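Local coordinates for protein bifunctional endomannanase/endoglucanase (Caldanaerobius polysaccharolyticus, PDB 3W0K) that probably cleaves the internal glycosidic bonds of mannan and glucan chains, as a bifunctional hydrolase of glycoside hydrolase family 5, at residues N263-S266 with N267-I271; F315-R319 with E320-L324. One frame throughout, in Å; residues are numbered along the deposited sequence.

Interaction 1 of 2, residues N263-S266 with N267-I271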
loop_
_atom_site.group_PDB
_atom_site.type_symbol
_atom_site.label_atom_id
_atom_site.label_comp_id
_atom_site.label_asym_id
_atom_site.label_seq_id
_atom_site.Cartn_x
_atom_site.Cartn_y
_atom_site.Cartn_z
ATOM N N ASN A 263 5.501 14.040 -8.140
ATOM C CA ASN A 263 6.017 15.408 -8.070
ATOM C C ASN A 263 6.155 16.238 -9.346
ATOM O O ASN A 263 6.886 17.232 -9.358
ATOM C CB ASN A 263 7.337 15.421 -7.290
ATOM C CG ASN A 263 8.483 14.766 -8.052
ATOM O OD1 ASN A 263 8.279 14.114 -9.078
ATOM N ND2 ASN A 263 9.696 14.951 -7.552
ATOM N N LYS A 264 5.459 15.849 -10.409
ATOM C CA LYS A 264 5.520 16.603 -11.662
ATOM C C LYS A 264 4.265 17.454 -11.855
ATOM O O LYS A 264 4.240 18.374 -12.673
ATOM C CB LYS A 264 5.724 15.661 -12.849
ATOM C CG LYS A 264 7.054 14.927 -12.821
ATOM C CD LYS A 264 8.223 15.898 -12.767
ATOM C CE LYS A 264 9.547 15.157 -12.697
ATOM N NZ LYS A 264 10.705 16.090 -12.644
ATOM N N THR A 265 3.237 17.146 -11.073
ATOM C CA THR A 265 1.964 17.857 -11.105
ATOM C C THR A 265 2.123 19.172 -10.348
ATOM O O THR A 265 2.836 19.227 -9.345
ATOM C CB THR A 265 0.874 17.006 -10.422
ATOM O OG1 THR A 265 0.722 15.776 -11.139
ATOM C CG2 THR A 265 -0.461 17.741 -10.375
ATOM N N SER A 266 1.484 20.234 -10.833
ATOM C CA SER A 266 1.573 21.530 -10.164
ATOM C C SER A 266 1.032 21.362 -8.746
ATOM O O SER A 266 0.014 20.696 -8.541
ATOM C CB SER A 266 0.767 22.588 -10.917
ATOM O OG SER A 266 1.069 23.881 -10.424
ATOM N N ASN A 267 1.710 21.965 -7.774
ATOM C CA ASN A 267 1.295 21.826 -6.385
ATOM C C ASN A 267 -0.110 22.304 -6.060
ATOM O O ASN A 267 -0.797 21.683 -5.251
ATOM C CB ASN A 267 2.295 22.474 -5.432
ATOM C CG ASN A 267 2.178 21.925 -4.031
ATOM O OD1 ASN A 267 2.292 20.715 -3.821
ATOM N ND2 ASN A 267 1.915 22.798 -3.066
ATOM N N ASP A 268 -0.541 23.407 -6.668
ATOM C CA ASP A 268 -1.885 23.914 -6.406
ATOM C C ASP A 268 -2.927 22.889 -6.856
ATOM O O ASP A 268 -3.939 22.686 -6.187
ATOM C CB ASP A 268 -2.111 25.267 -7.099
ATOM C CG ASP A 268 -2.145 25.159 -8.613
ATOM O OD1 ASP A 268 -3.113 25.666 -9.221
ATOM O OD2 ASP A 268 -1.210 24.574 -9.197
ATOM N N VAL A 269 -2.641 22.214 -7.967
ATOM C CA VAL A 269 -3.528 21.191 -8.512
ATOM C C VAL A 269 -3.537 19.958 -7.605
ATOM O O VAL A 269 -4.596 19.395 -7.316
ATOM C CB VAL A 269 -3.091 20.793 -9.945
ATOM C CG1 VAL A 269 -3.931 19.633 -10.464
ATOM C CG2 VAL A 269 -3.221 21.993 -10.878
ATOM N N ALA A 270 -2.356 19.564 -7.137
ATOM C CA ALA A 270 -2.226 18.408 -6.252
ATOM C C ALA A 270 -2.971 18.643 -4.943
ATOM O O ALA A 270 -3.723 17.781 -4.489
ATOM C CB ALA A 270 -0.757 18.116 -5.981
ATOM N N ILE A 271 -2.765 19.816 -4.347
ATOM C CA ILE A 271 -3.425 20.169 -3.095
ATOM C C ILE A 271 -4.944 20.159 -3.250
ATOM O O ILE A 271 -5.646 19.650 -2.387
ATOM C CB ILE A 271 -2.944 21.550 -2.570
ATOM C CG1 ILE A 271 -1.517 21.432 -2.021
ATOM C CG2 ILE A 271 -3.892 22.089 -1.498
ATOM C CD1 ILE A 271 -1.408 20.610 -0.739
#
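The hydroxyl OG of Ser-266 donates to OD2 of Asp-268 at 2.7 Å, the shortest polar bond of this turn, with the serine oxygen lying nearly in line with the C-O bond of the carboxylate. Both ends are set by their first torsions: OG stands anti to the backbone N of Ser-266 (chi1 -168°), while CG of Asp-268 sits between its own backbone N and carbonyl carbon (chi1 68°), which turns the carboxylate back toward the hydroxyl of Ser-266. CB of Ser-266 lies 3.3 Å from OD2 of Asp-268 as well, and so the carboxylate oxygen rests against the whole short side chain.

Ser-266 occupies the N-cap, yet its hydroxyl is spent on Asp-268 and makes no capping bond to a backbone NH. Its carbonyl does the helical work instead: O of Ser-266 accepts from N of Ala-270 at 3.0 Å, with an N-H...O angle of 159°, closing the first turn. A carboxylate so near a helix N-terminus would probably be favoured by the helix dipole.

The apolar half of the contact belongs to Thr-265 and Val-269, whose side chains cross at about a right angle. CG2 of Thr-265 meets CG1 of Val-269 at 4.0 Å, and CG2 of Val-269 stands at the same 4.0 Å from CB of Ser-266. The threonine hydroxyl turns elsewhere, bonding to the carbonyl of Leu-203, and OD1 of Asn-267 is taken by NE of Arg-304.

The turn thus brings the loop that follows barrel strand 254-259 into helix 267-284, with the end of helix 201-204 and the 302-305 loop gathered about its start.

Interaction 2 of 2, residues F315-R319 with E320-L324; sequences FKVDR and ELLDL
The side chain of Arg-319 runs along the helix toward Asp-323, one turn on. CB adjoins the next peptide, 3.2 Å from N of Glu-320. CG, placed anti to the backbone N, comes within 3.9 Å of OD2 of Asp-323, and a bend at chi2 (59°) then swings the chain so that CD comes near OD1 of Asp-323 and, at 4.2 Å, CD2 of Leu-322. NE gives the salt bridge, donating to OD1 of Asp-323 at 3.1 Å. That oxygen lies at the edge of the guanidinium, in its plane, and is met on its syn side, with NE tilted out of the carboxylate plane; the two flat groups stand 79° apart, consistent with a single bond, through NE, rather than a paired one. Beyond it, the guanidinium makes a cation-pi contact with Tyr-312, and NH1 a weak, long ion pair with Glu-310. An alanine here would be likely to leave the Asp-323 carboxylate without its counter-charge and Tyr-312 without its cation.

One residue earlier, Asp-318 caps the helix start. Its OD1 takes the NH of Leu-321 at 3.0 Å from above the carboxylate plane, and also a proton from water 1, which donates in turn to OE1 of Glu-320. Its backbone O accepts from N of Leu-322 at 3.0 Å. Val-317 CG2 adds an apolar touch on Leu-322 CD2.

This is a classic aspartate N-cap followed by an i to i+4 salt bridge, leading from the short hairpin 310-312/315-317 into helix 319-327, the last helix of the TIM barrel, after barrel strand 287-290.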
loop_
_atom_site.group_PDB
_atom_site.type_symbol
_atom_site.label_atom_id
_atom_site.label_comp_id
_atom_site.label_asym_id
_atom_site.label_seq_id
_atom_site.Cartn_x
_atom_site.Cartn_y
_atom_site.Cartn_z
ATOM N N PHE A 315 12.464 17.663 9.904
ATOM C CA PHE A 315 12.369 17.592 8.445
ATOM C C PHE A 315 11.810 18.859 7.803
ATOM O O PHE A 315 11.111 19.637 8.452
ATOM C CB PHE A 315 11.487 16.399 8.042
ATOM C CG PHE A 315 12.027 15.063 8.484
ATOM C CD1 PHE A 315 11.672 14.526 9.722
ATOM C CD2 PHE A 315 12.910 14.358 7.676
ATOM C CE1 PHE A 315 12.199 13.306 10.147
ATOM C CE2 PHE A 315 13.439 13.139 8.094
ATOM C CZ PHE A 315 13.084 12.615 9.330
ATOM N N LYS A 316 12.132 19.054 6.526
ATOM C CA LYS A 316 11.639 20.198 5.759
ATOM C C LYS A 316 10.343 19.699 5.119
ATOM O O LYS A 316 10.357 19.057 4.068
ATOM C CB LYS A 316 12.651 20.601 4.697
ATOM N N VAL A 317 9.226 20.003 5.769
ATOM C CA VAL A 317 7.924 19.528 5.318
ATOM C C VAL A 317 7.013 20.511 4.607
ATOM O O VAL A 317 7.146 21.730 4.741
ATOM C CB VAL A 317 7.116 18.941 6.511
ATOM C CG1 VAL A 317 7.945 17.902 7.253
ATOM C CG2 VAL A 317 6.675 20.050 7.462
ATOM N N ASP A 318 6.101 19.948 3.819
ATOM C CA ASP A 318 5.078 20.714 3.126
ATOM C C ASP A 318 4.033 20.811 4.242
ATOM O O ASP A 318 3.268 19.872 4.469
ATOM C CB ASP A 318 4.543 19.900 1.937
ATOM C CG ASP A 318 3.363 20.566 1.228
ATOM O OD1 ASP A 318 2.657 21.409 1.823
ATOM O OD2 ASP A 318 3.123 20.213 0.057
ATOM N N ARG A 319 4.043 21.927 4.969
ATOM C CA ARG A 319 3.125 22.116 6.088
ATOM C C ARG A 319 1.650 22.054 5.710
ATOM O O ARG A 319 0.834 21.533 6.473
ATOM C CB ARG A 319 3.427 23.426 6.826
ATOM C CG ARG A 319 2.717 23.552 8.170
ATOM C CD ARG A 319 3.111 22.417 9.110
ATOM N NE ARG A 319 2.359 22.437 10.363
ATOM C CZ ARG A 319 2.817 22.940 11.505
ATOM N NH1 ARG A 319 4.030 23.471 11.564
ATOM N NH2 ARG A 319 2.060 22.904 12.595
ATOM N N GLU A 320 1.306 22.587 4.540
ATOM C CA GLU A 320 -0.081 22.569 4.090
ATOM C C GLU A 320 -0.576 21.133 3.935
ATOM O O GLU A 320 -1.670 20.792 4.393
ATOM C CB GLU A 320 -0.233 23.330 2.770
ATOM C CG GLU A 320 -1.669 23.397 2.271
ATOM C CD GLU A 320 -1.827 24.212 0.997
ATOM O OE1 GLU A 320 -0.880 24.265 0.179
ATOM O OE2 GLU A 320 -2.917 24.790 0.809
ATOM N N LEU A 321 0.241 20.290 3.306
ATOM C CA LEU A 321 -0.121 18.890 3.109
ATOM C C LEU A 321 -0.166 18.147 4.445
ATOM O O LEU A 321 -1.099 17.382 4.703
ATOM C CB LEU A 321 0.854 18.212 2.145
ATOM C CG LEU A 321 0.565 16.747 1.795
ATOM C CD1 LEU A 321 -0.884 16.567 1.350
ATOM C CD2 LEU A 321 1.529 16.289 0.715
ATOM N N LEU A 322 0.838 18.370 5.290
ATOM C CA LEU A 322 0.871 17.730 6.602
ATOM C C LEU A 322 -0.399 18.089 7.379
ATOM O O LEU A 322 -1.031 17.221 7.981
ATOM C CB LEU A 322 2.112 18.166 7.391
ATOM C CG LEU A 322 2.191 17.685 8.846
ATOM C CD1 LEU A 322 2.190 16.164 8.917
ATOM C CD2 LEU A 322 3.435 18.251 9.506
ATOM N N ASP A 323 -0.787 19.363 7.332
ATOM C CA ASP A 323 -1.989 19.816 8.025
ATOM C C ASP A 323 -3.235 19.114 7.498
ATOM O O ASP A 323 -4.121 18.753 8.272
ATOM C CB ASP A 323 -2.142 21.339 7.926
ATOM C CG ASP A 323 -1.178 22.088 8.840
ATOM O OD1 ASP A 323 -0.480 21.451 9.659
ATOM O OD2 ASP A 323 -1.123 23.330 8.737
ATOM N N LEU A 324 -3.294 18.908 6.183
ATOM C CA LEU A 324 -4.425 18.214 5.571
ATOM C C LEU A 324 -4.475 16.762 6.041
ATOM O O LEU A 324 -5.548 16.223 6.303
ATOM C CB LEU A 324 -4.328 18.260 4.046
ATOM C CG LEU A 324 -4.721 19.577 3.380
ATOM C CD1 LEU A 324 -4.446 19.503 1.888
ATOM C CD2 LEU A 324 -6.192 19.863 3.651
HETATM O O HOH W 1 1.425 22.782 -0.312
#

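Interactions 1 and 2 each lead into the first turn of a helix, interaction 1 from a loop and interaction 2 from a short strand, but their helices differ: 267-284 after the seventh barrel strand, 319-327 after the eighth. The centres of the two interactions are about 14 Å apart, and they touch where Ile-271 CG1 meets Glu-320 OE1 at 3.6 Å and Ile-271 CD1 meets Leu-324 CD1. Both sit at the periphery, partly buried, mixing buried residues, the capping Asp-318 among them, with exposed acids such as Asp-268 and Asp-323. Their chemistry diverges at the cap: serine in interaction 1 bonds to a side chain, whereas aspartate in interaction 2 takes a backbone NH and a water, with an added salt bridge.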